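Local atomic coordinates of Mll8374 protein (PDB entry 3B5E), a protein that probably hydrolyses carboxylic esters, as a carboxylesterase of the alpha/beta-hydrolase fold. Residues A[20-25]-A[104-109]; A[73-76]-A[82-85]. One frame throughout, in Å; residues are numbered along the deposited sequence.

How the contacts relate
Contact 1 and contact 2 lie at the two ends of one helix. Residues 85-106 begin inside contact 2, where E84 takes the N-cap position, and finish inside contact 1, where H106 is the last helical residue. The centres of the two contacts are about 27 Å apart, while their nearest atoms come within about 8 Å without touching. Along the chain 20-25 comes first, then 73-76 and 82-85, and finally 104-109. Contact 1 ties the helix end to one edge strand, 20-23, of the seven-stranded sheet; contact 2 joins the loop 73-76 to the start of the helix, near residues that probably form the nucleophile elbow and catalytic triad of this presumed alpha/beta hydrolase.

Contact 1 of 2, residues A[20-25]-A[104-109]; sequences YRLLGA and KRHGLN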
ATOM      1  N   TYR A  20      -7.071  -4.237 -12.288  1.00 17.15           N
ATOM      2  CA  TYR A  20      -5.695  -3.749 -12.261  1.00 17.51           C
ATOM      3  C   TYR A  20      -5.134  -3.485 -13.628  1.00 18.36           C
ATOM      4  O   TYR A  20      -5.601  -4.041 -14.619  1.00 20.97           O
ATOM      5  CB  TYR A  20      -4.756  -4.683 -11.472  1.00 17.02           C
ATOM      6  CG  TYR A  20      -4.483  -5.987 -12.167  1.00 17.31           C
ATOM      7  CD1 TYR A  20      -5.460  -6.983 -12.235  1.00 18.69           C
ATOM      8  CD2 TYR A  20      -3.272  -6.196 -12.815  1.00 18.08           C
ATOM      9  CE1 TYR A  20      -5.216  -8.185 -12.908  1.00 19.01           C
ATOM     10  CE2 TYR A  20      -3.012  -7.369 -13.487  1.00 19.55           C
ATOM     11  CZ  TYR A  20      -3.975  -8.362 -13.542  1.00 18.61           C
ATOM     12  OH  TYR A  20      -3.662  -9.518 -14.240  1.00 19.33           O
ATOM     13  N   ARG A  21      -4.105  -2.639 -13.661  1.00 18.17           N
ATOM     14  CA  ARG A  21      -3.294  -2.424 -14.840  1.00 19.42           C
ATOM     15  C   ARG A  21      -1.879  -2.928 -14.518  1.00 19.96           C
ATOM     16  O   ARG A  21      -1.394  -2.789 -13.370  1.00 16.73           O
ATOM     17  CB  ARG A  21      -3.226  -0.945 -15.177  1.00 19.31           C
ATOM     18  CG  ARG A  21      -4.540  -0.348 -15.552  1.00 19.85           C
ATOM     19  CD  ARG A  21      -4.364   1.137 -15.777  1.00 20.65           C
ATOM     20  NE  ARG A  21      -5.660   1.776 -16.014  1.00 19.13           N
ATOM     21  CZ  ARG A  21      -6.264   1.911 -17.193  1.00 24.36           C
ATOM     22  NH1 ARG A  21      -5.717   1.495 -18.327  1.00 27.11           N
ATOM     23  NH2 ARG A  21      -7.447   2.496 -17.237  1.00 25.69           N
ATOM     24  N   LEU A  22      -1.224  -3.466 -15.544  1.00 17.58           N
ATOM     25  CA  LEU A  22       0.138  -3.994 -15.444  1.00 15.58           C
ATOM     26  C   LEU A  22       1.051  -3.155 -16.323  1.00 16.72           C
ATOM     27  O   LEU A  22       0.918  -3.194 -17.558  1.00 17.95           O
ATOM     28  CB  LEU A  22       0.216  -5.464 -15.883  1.00 16.82           C
ATOM     29  CG  LEU A  22       1.542  -6.197 -15.577  1.00 15.55           C
ATOM     30  CD1 LEU A  22       1.774  -6.407 -14.034  1.00 18.48           C
ATOM     31  CD2 LEU A  22       1.629  -7.503 -16.315  1.00 15.46           C
ATOM     32  N   LEU A  23       1.945  -2.407 -15.683  1.00 15.55           N
ATOM     33  CA  LEU A  23       2.896  -1.526 -16.369  1.00 15.99           C
ATOM     34  C   LEU A  23       4.364  -1.951 -16.206  1.00 16.11           C
ATOM     35  O   LEU A  23       4.760  -2.532 -15.213  1.00 18.79           O
ATOM     36  CB  LEU A  23       2.692  -0.076 -15.911  1.00 17.85           C
ATOM     37  CG  LEU A  23       1.268   0.489 -15.944  1.00 20.50           C
ATOM     38  CD1 LEU A  23       0.429   0.269 -14.653  1.00 16.66           C
ATOM     39  CD2 LEU A  23       1.422   1.963 -16.202  1.00 24.50           C
ATOM     40  N   GLY A  24       5.151  -1.721 -17.250  1.00 15.85           N
ATOM     41  CA  GLY A  24       6.600  -1.964 -17.198  1.00 16.95           C
ATOM     42  C   GLY A  24       7.034  -3.417 -17.183  1.00 17.19           C
ATOM     43  O   GLY A  24       8.194  -3.703 -16.935  1.00 16.66           O
ATOM     44  N   ALA A  25       6.109  -4.335 -17.443  1.00 18.66           N
ATOM     45  CA  ALA A  25       6.410  -5.778 -17.371  1.00 17.87           C
ATOM     46  C   ALA A  25       7.446  -6.271 -18.364  1.00 17.97           C
ATOM     47  O   ALA A  25       8.023  -7.338 -18.146  1.00 21.13           O
ATOM     48  CB  ALA A  25       5.110  -6.625 -17.443  1.00 16.21           C
ATOM     49  N   LYS A 104       1.253 -15.300  -9.888  1.00 20.90           N
ATOM     50  CA  LYS A 104       1.305 -16.504 -10.719  1.00 22.16           C
ATOM     51  C   LYS A 104       1.123 -16.155 -12.207  1.00 19.69           C
ATOM     52  O   LYS A 104       1.845 -16.643 -13.092  1.00 18.27           O
ATOM     53  CB  LYS A 104       0.219 -17.518 -10.293  1.00 24.60           C
ATOM     54  CG  LYS A 104       0.588 -18.414  -9.122  1.00 32.26           C
ATOM     55  N   ARG A 105       0.140 -15.311 -12.482  1.00 17.47           N
ATOM     56  CA  ARG A 105      -0.201 -14.976 -13.838  1.00 19.36           C
ATOM     57  C   ARG A 105       0.937 -14.247 -14.593  1.00 18.64           C
ATOM     58  O   ARG A 105       1.158 -14.487 -15.792  1.00 20.80           O
ATOM     59  CB  ARG A 105      -1.467 -14.124 -13.856  1.00 20.41           C
ATOM     60  CG  ARG A 105      -1.724 -13.547 -15.207  1.00 26.98           C
ATOM     61  CD  ARG A 105      -2.971 -12.771 -15.213  1.00 32.59           C
ATOM     62  NE  ARG A 105      -4.142 -13.608 -15.406  1.00 35.45           N
ATOM     63  CZ  ARG A 105      -5.369 -13.108 -15.536  1.00 41.65           C
ATOM     64  NH1 ARG A 105      -5.575 -11.776 -15.488  1.00 37.50           N
ATOM     65  NH2 ARG A 105      -6.383 -13.936 -15.709  1.00 32.61           N
ATOM     66  N   HIS A 106       1.634 -13.354 -13.898  1.00 19.60           N
ATOM     67  CA  HIS A 106       2.629 -12.485 -14.526  1.00 18.84           C
ATOM     68  C   HIS A 106       4.075 -12.794 -14.114  1.00 18.67           C
ATOM     69  O   HIS A 106       5.004 -12.065 -14.465  1.00 17.80           O
ATOM     70  CB  HIS A 106       2.268 -11.041 -14.236  1.00 18.68           C
ATOM     71  CG  HIS A 106       0.899 -10.657 -14.716  1.00 18.41           C
ATOM     72  ND1 HIS A 106       0.568 -10.581 -16.058  1.00 17.04           N
ATOM     73  CD2 HIS A 106      -0.220 -10.318 -14.034  1.00 18.58           C
ATOM     74  CE1 HIS A 106      -0.694 -10.201 -16.172  1.00 20.53           C
ATOM     75  NE2 HIS A 106      -1.195 -10.041 -14.960  1.00 18.31           N
ATOM     76  N   GLY A 107       4.277 -13.885 -13.388  1.00 21.00           N
ATOM     77  CA  GLY A 107       5.610 -14.275 -12.934  1.00 21.10           C
ATOM     78  C   GLY A 107       6.227 -13.271 -11.963  1.00 22.46           C
ATOM     79  O   GLY A 107       7.439 -13.027 -12.012  1.00 23.99           O
ATOM     80  N   LEU A 108       5.414 -12.680 -11.086  1.00 21.42           N
ATOM     81  CA  LEU A 108       5.922 -11.685 -10.159  1.00 21.12           C
ATOM     82  C   LEU A 108       6.683 -12.375  -9.043  1.00 23.67           C
ATOM     83  O   LEU A 108       6.246 -13.386  -8.521  1.00 24.98           O
ATOM     84  CB  LEU A 108       4.811 -10.828  -9.585  1.00 18.37           C
ATOM     85  CG  LEU A 108       3.889 -10.109 -10.580  1.00 20.89           C
ATOM     86  CD1 LEU A 108       2.785  -9.339  -9.884  1.00 21.24           C
ATOM     87  CD2 LEU A 108       4.698  -9.215 -11.561  1.00 23.14           C
ATOM     88  N   ASN A 109       7.844 -11.836  -8.706  1.00 26.14           N
ATOM     89  CA  ASN A 109       8.642 -12.371  -7.609  1.00 28.33           C
ATOM     90  C   ASN A 109       8.298 -11.626  -6.345  1.00 26.88           C
ATOM     91  O   ASN A 109       8.703 -10.471  -6.182  1.00 23.71           O
ATOM     92  CB  ASN A 109      10.134 -12.213  -7.914  1.00 31.00           C
ATOM     93  CG  ASN A 109      11.000 -13.054  -7.000  1.00 34.98           C
ATOM     94  OD1 ASN A 109      10.553 -13.519  -5.939  1.00 37.97           O
ATOM     95  ND2 ASN A 109      12.243 -13.279  -7.421  1.00 44.04           N
TER
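The edge of the alpha/beta-hydrolase sheet meets the end of a helix here: Y20 and L22 of one edge strand, 20-23, reach R105 and H106 in the last turn of helix 85-106. The CB atoms of Y20 and L22 both point toward the helix end, as alternation along a strand predicts, and the segments bury 207 Å² between them. Y20 is the polar link. Y20 OH lies 2.6 Å from H106 NE2, a short hydrogen bond in which either group could be the donor. The hydroxyl sits at the edge of the imidazole, in its plane, and NE2 in turn lies in the plane of the phenol. The rings therefore meet rim to rim, their planes at 73°, with neither over the other's face. A second hydrogen bond comes from NH1 of R105, 3.2 Å from Y20 OH at an N-H...O angle of 154°, although the strongest partner of this guanidinium is D15, through a salt bridge. Beyond the segments, the Y20 ring also packs edge-to-face with F98 of the same helix. L22 adds the apolar half. With CG anti to the backbone N (chi1 -169°), L22 CD2 reaches the imidazole and makes a CH-pi contact, 3.5 Å from the centroid of the H106 ring, over the face but offset toward the rim. The opposite face of that ring is covered by the aliphatic part of R105, so the imidazole is sandwiched between two apolar groups while its edge bonds to Y20. On this second side, R105 CG stands 3.5 Å above the H106 ring plane, over its centre.

Contact 2 of 2, residues A[73-76]-A[82-85]; sequences RWFE and RFEQ. With EDO (1,2-ethanediol), chain N; SO4 (sulfate ion), chain C.
E76 and F83 bury the most surface where the loop 73-76 leads into the antiparallel hairpin of strands 77-79 and 82-83, followed by E84, at the N-cap position of helix 85-106. The E76 carbonyl joins the segments: E76 O accepts from E84 N at 3.0 Å, nearly straight at 165°, although the donor stands above the carbonyl plane. E84 has two deposited conformers; in the one described its side chain runs beside that of E76, but the placing of its carboxylate is uncertain. The E76 chain bends at chi2 (-78°) and carries its own carboxylate away. F83 receives F75 in an offset edge-to-face pair. F75 directs its edge at the F83 face, F75 CE1 being 3.7 Å from F83 CG, and the ring planes are nearly perpendicular at 87°. F75 also packs on helix 120-131, close to the probable nucleophile elbow. The R73 side chain bends back and grips F75 O side-on with NE and NH2, the oxygen lying in the guanidinium plane. R73 NH2 is also 3.8 Å from F83 CE1, at the edge of that ring. R73 NH1 and NH2 hold a sulfate, probably from the crystallisation liquor, that bonds to S39 OG as well; R73 NH1 meets sulfate O2 at 2.9 Å and has Q68 OE1 as a further partner. A leucine in place of R73 would probably leave F75 O without its two side-chain donors and the sulfate without the arginine charge. Beside F83, Q85 NE2 bonds to F83 O, and on the helix's first turn Q85 N donates to O2 of a 1,2-ethanediol at 3.0 Å.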
ATOM      1  N   ARG A  73     -12.531   2.922  -3.211  1.00 18.39           N
ATOM      2  CA  ARG A  73     -11.874   2.740  -1.937  1.00 19.82           C
ATOM      3  C   ARG A  73     -11.734   1.258  -1.651  1.00 19.12           C
ATOM      4  O   ARG A  73     -12.341   0.434  -2.320  1.00 18.69           O
ATOM      5  CB  ARG A  73     -12.646   3.455  -0.819  1.00 19.28           C
ATOM      6  CG  ARG A  73     -14.145   3.058  -0.664  1.00 20.08           C
ATOM      7  CD  ARG A  73     -14.822   3.846   0.466  1.00 23.66           C
ATOM      8  NE  ARG A  73     -14.065   3.662   1.704  1.00 26.29           N
ATOM      9  CZ  ARG A  73     -13.297   4.558   2.299  1.00 19.80           C
ATOM     10  NH1 ARG A  73     -13.245   5.817   1.877  1.00 22.81           N
ATOM     11  NH2 ARG A  73     -12.620   4.201   3.389  1.00 23.80           N
ATOM     12  N   TRP A  74     -10.934   0.957  -0.630  1.00 19.24           N
ATOM     13  CA  TRP A  74     -10.467  -0.398  -0.333  1.00 19.46           C
ATOM     14  C   TRP A  74     -11.326  -1.148   0.683  1.00 20.71           C
ATOM     15  O   TRP A  74     -11.352  -2.362   0.699  1.00 21.20           O
ATOM     16  CB  TRP A  74      -9.001  -0.317   0.126  1.00 18.22           C
ATOM     17  CG  TRP A  74      -8.129   0.129  -1.042  1.00 16.13           C
ATOM     18  CD1 TRP A  74      -7.659   1.378  -1.289  1.00 18.51           C
ATOM     19  CD2 TRP A  74      -7.687  -0.691  -2.133  1.00 12.88           C
ATOM     20  NE1 TRP A  74      -6.977   1.402  -2.472  1.00 16.77           N
ATOM     21  CE2 TRP A  74      -6.974   0.145  -3.014  1.00 16.48           C
ATOM     22  CE3 TRP A  74      -7.855  -2.041  -2.466  1.00 19.58           C
ATOM     23  CZ2 TRP A  74      -6.398  -0.330  -4.163  1.00 20.58           C
ATOM     24  CZ3 TRP A  74      -7.284  -2.501  -3.605  1.00 17.94           C
ATOM     25  CH2 TRP A  74      -6.573  -1.648  -4.449  1.00 18.58           C
ATOM     26  N   PHE A  75     -11.994  -0.408   1.555  1.00 18.47           N
ATOM     27  CA  PHE A  75     -12.915  -0.995   2.533  1.00 19.00           C
ATOM     28  C   PHE A  75     -13.846   0.089   3.054  1.00 19.72           C
ATOM     29  O   PHE A  75     -13.533   1.264   2.976  1.00 21.26           O
ATOM     30  CB  PHE A  75     -12.175  -1.727   3.679  1.00 19.51           C
ATOM     31  CG  PHE A  75     -11.025  -0.964   4.271  1.00 21.03           C
ATOM     32  CD1 PHE A  75     -11.239   0.070   5.197  1.00 20.78           C
ATOM     33  CD2 PHE A  75      -9.709  -1.291   3.945  1.00 16.17           C
ATOM     34  CE1 PHE A  75     -10.182   0.746   5.770  1.00 19.65           C
ATOM     35  CE2 PHE A  75      -8.647  -0.585   4.478  1.00 21.55           C
ATOM     36  CZ  PHE A  75      -8.883   0.443   5.413  1.00 24.07           C
ATOM     37  N   GLU A  76     -14.978  -0.316   3.598  1.00 20.36           N
ATOM     38  CA  GLU A  76     -16.020   0.629   3.968  1.00 20.57           C
ATOM     39  C   GLU A  76     -15.609   1.471   5.162  1.00 21.19           C
ATOM     40  O   GLU A  76     -14.938   1.004   6.093  1.00 18.56           O
ATOM     41  CB  GLU A  76     -17.326  -0.112   4.272  1.00 21.55           C
ATOM     42  CG  GLU A  76     -17.845  -0.939   3.114  1.00 21.99           C
ATOM     43  CD  GLU A  76     -18.557  -0.131   2.009  1.00 32.95           C
ATOM     44  OE1 GLU A  76     -18.563   1.127   2.056  1.00 30.96           O
ATOM     45  OE2 GLU A  76     -19.109  -0.783   1.076  1.00 35.53           O
ATOM     46  N   ARG A  82     -12.923   5.868  11.414  1.00 20.10           N
ATOM     47  CA  ARG A  82     -13.558   4.623  11.843  1.00 23.00           C
ATOM     48  C   ARG A  82     -14.088   3.794  10.686  1.00 21.44           C
ATOM     49  O   ARG A  82     -14.929   4.242   9.920  1.00 18.98           O
ATOM     50  CB  ARG A  82     -14.697   4.894  12.808  1.00 23.28           C
ATOM     51  CG  ARG A  82     -14.205   5.383  14.160  1.00 29.25           C
ATOM     52  CD  ARG A  82     -15.223   5.186  15.261  1.00 30.11           C
ATOM     53  NE  ARG A  82     -15.562   3.798  15.628  1.00 38.91           N
ATOM     54  CZ  ARG A  82     -16.741   3.197  15.400  1.00 40.65           C
ATOM     55  NH1 ARG A  82     -17.725   3.807  14.738  1.00 28.67           N
ATOM     56  NH2 ARG A  82     -16.938   1.951  15.826  1.00 46.63           N
ATOM     57  N   PHE A  83     -13.648   2.547  10.627  1.00 21.21           N
ATOM     58  CA  PHE A  83     -13.860   1.721   9.456  1.00 21.57           C
ATOM     59  C   PHE A  83     -14.577   0.448   9.819  1.00 20.22           C
ATOM     60  O   PHE A  83     -14.472  -0.040  10.957  1.00 22.32           O
ATOM     61  CB  PHE A  83     -12.527   1.466   8.763  1.00 21.31           C
ATOM     62  CG  PHE A  83     -11.813   2.731   8.437  1.00 20.64           C
ATOM     63  CD1 PHE A  83     -12.182   3.457   7.322  1.00 22.87           C
ATOM     64  CD2 PHE A  83     -10.853   3.243   9.287  1.00 22.96           C
ATOM     65  CE1 PHE A  83     -11.584   4.653   7.033  1.00 24.40           C
ATOM     66  CE2 PHE A  83     -10.264   4.454   9.022  1.00 22.41           C
ATOM     67  CZ  PHE A  83     -10.609   5.152   7.872  1.00 25.41           C
ATOM     68  N   GLU A  84     -15.324  -0.091   8.859  0.50 21.11           N
ATOM     69  CA  GLU A  84     -16.100  -1.309   9.076  0.50 20.86           C
ATOM     70  C   GLU A  84     -15.142  -2.493   9.127  0.50 19.06           C
ATOM     71  O   GLU A  84     -14.479  -2.804   8.146  0.50 18.63           O
ATOM     72  CB  GLU A  84     -17.156  -1.501   7.984  0.50 20.84           C
ATOM     73  CG  GLU A  84     -18.185  -0.392   7.970  0.50 22.34           C
ATOM     74  CD  GLU A  84     -19.310  -0.604   6.979  0.50 24.06           C
ATOM     75  OE1 GLU A  84     -19.306  -1.637   6.282  0.50 26.54           O
ATOM     76  OE2 GLU A  84     -20.199   0.276   6.894  0.50 31.69           O
ATOM     77  N   GLN A  85     -15.091  -3.152  10.278  1.00 17.12           N
ATOM     78  CA  GLN A  85     -14.079  -4.146  10.529  1.00 18.77           C
ATOM     79  C   GLN A  85     -14.305  -5.378   9.660  1.00 18.35           C
ATOM     80  O   GLN A  85     -13.353  -5.904   9.104  1.00 19.67           O
ATOM     81  CB  GLN A  85     -14.026  -4.471  12.013  1.00 17.33           C
ATOM     82  CG  GLN A  85     -13.703  -3.293  12.879  1.00 18.63           C
ATOM     83  CD  GLN A  85     -12.302  -2.792  12.681  1.00 21.95           C
ATOM     84  OE1 GLN A  85     -11.352  -3.521  12.921  1.00 20.10           O
ATOM     85  NE2 GLN A  85     -12.163  -1.555  12.272  1.00 19.18           N
TER
HETATM   86  C1  EDO N 234     -18.530  -4.066  11.826  1.00 45.48           C
HETATM   87  O1  EDO N 234     -17.774  -5.005  11.079  1.00 37.52           O
HETATM   88  C2  EDO N 234     -17.615  -3.448  12.867  1.00 43.66           C
HETATM   89  O2  EDO N 234     -17.059  -2.275  12.297  1.00 34.48           O
HETATM   90  S   SO4 C 223     -10.345   7.383   4.124  1.00 28.74           S
HETATM   91  O1  SO4 C 223     -10.011   5.990   4.290  1.00 35.23           O
HETATM   92  O2  SO4 C 223     -11.272   7.639   3.039  1.00 41.15           O
HETATM   93  O3  SO4 C 223      -9.200   8.112   3.748  1.00 28.86           O
HETATM   94  O4  SO4 C 223     -10.979   7.875   5.339  1.00 33.70           O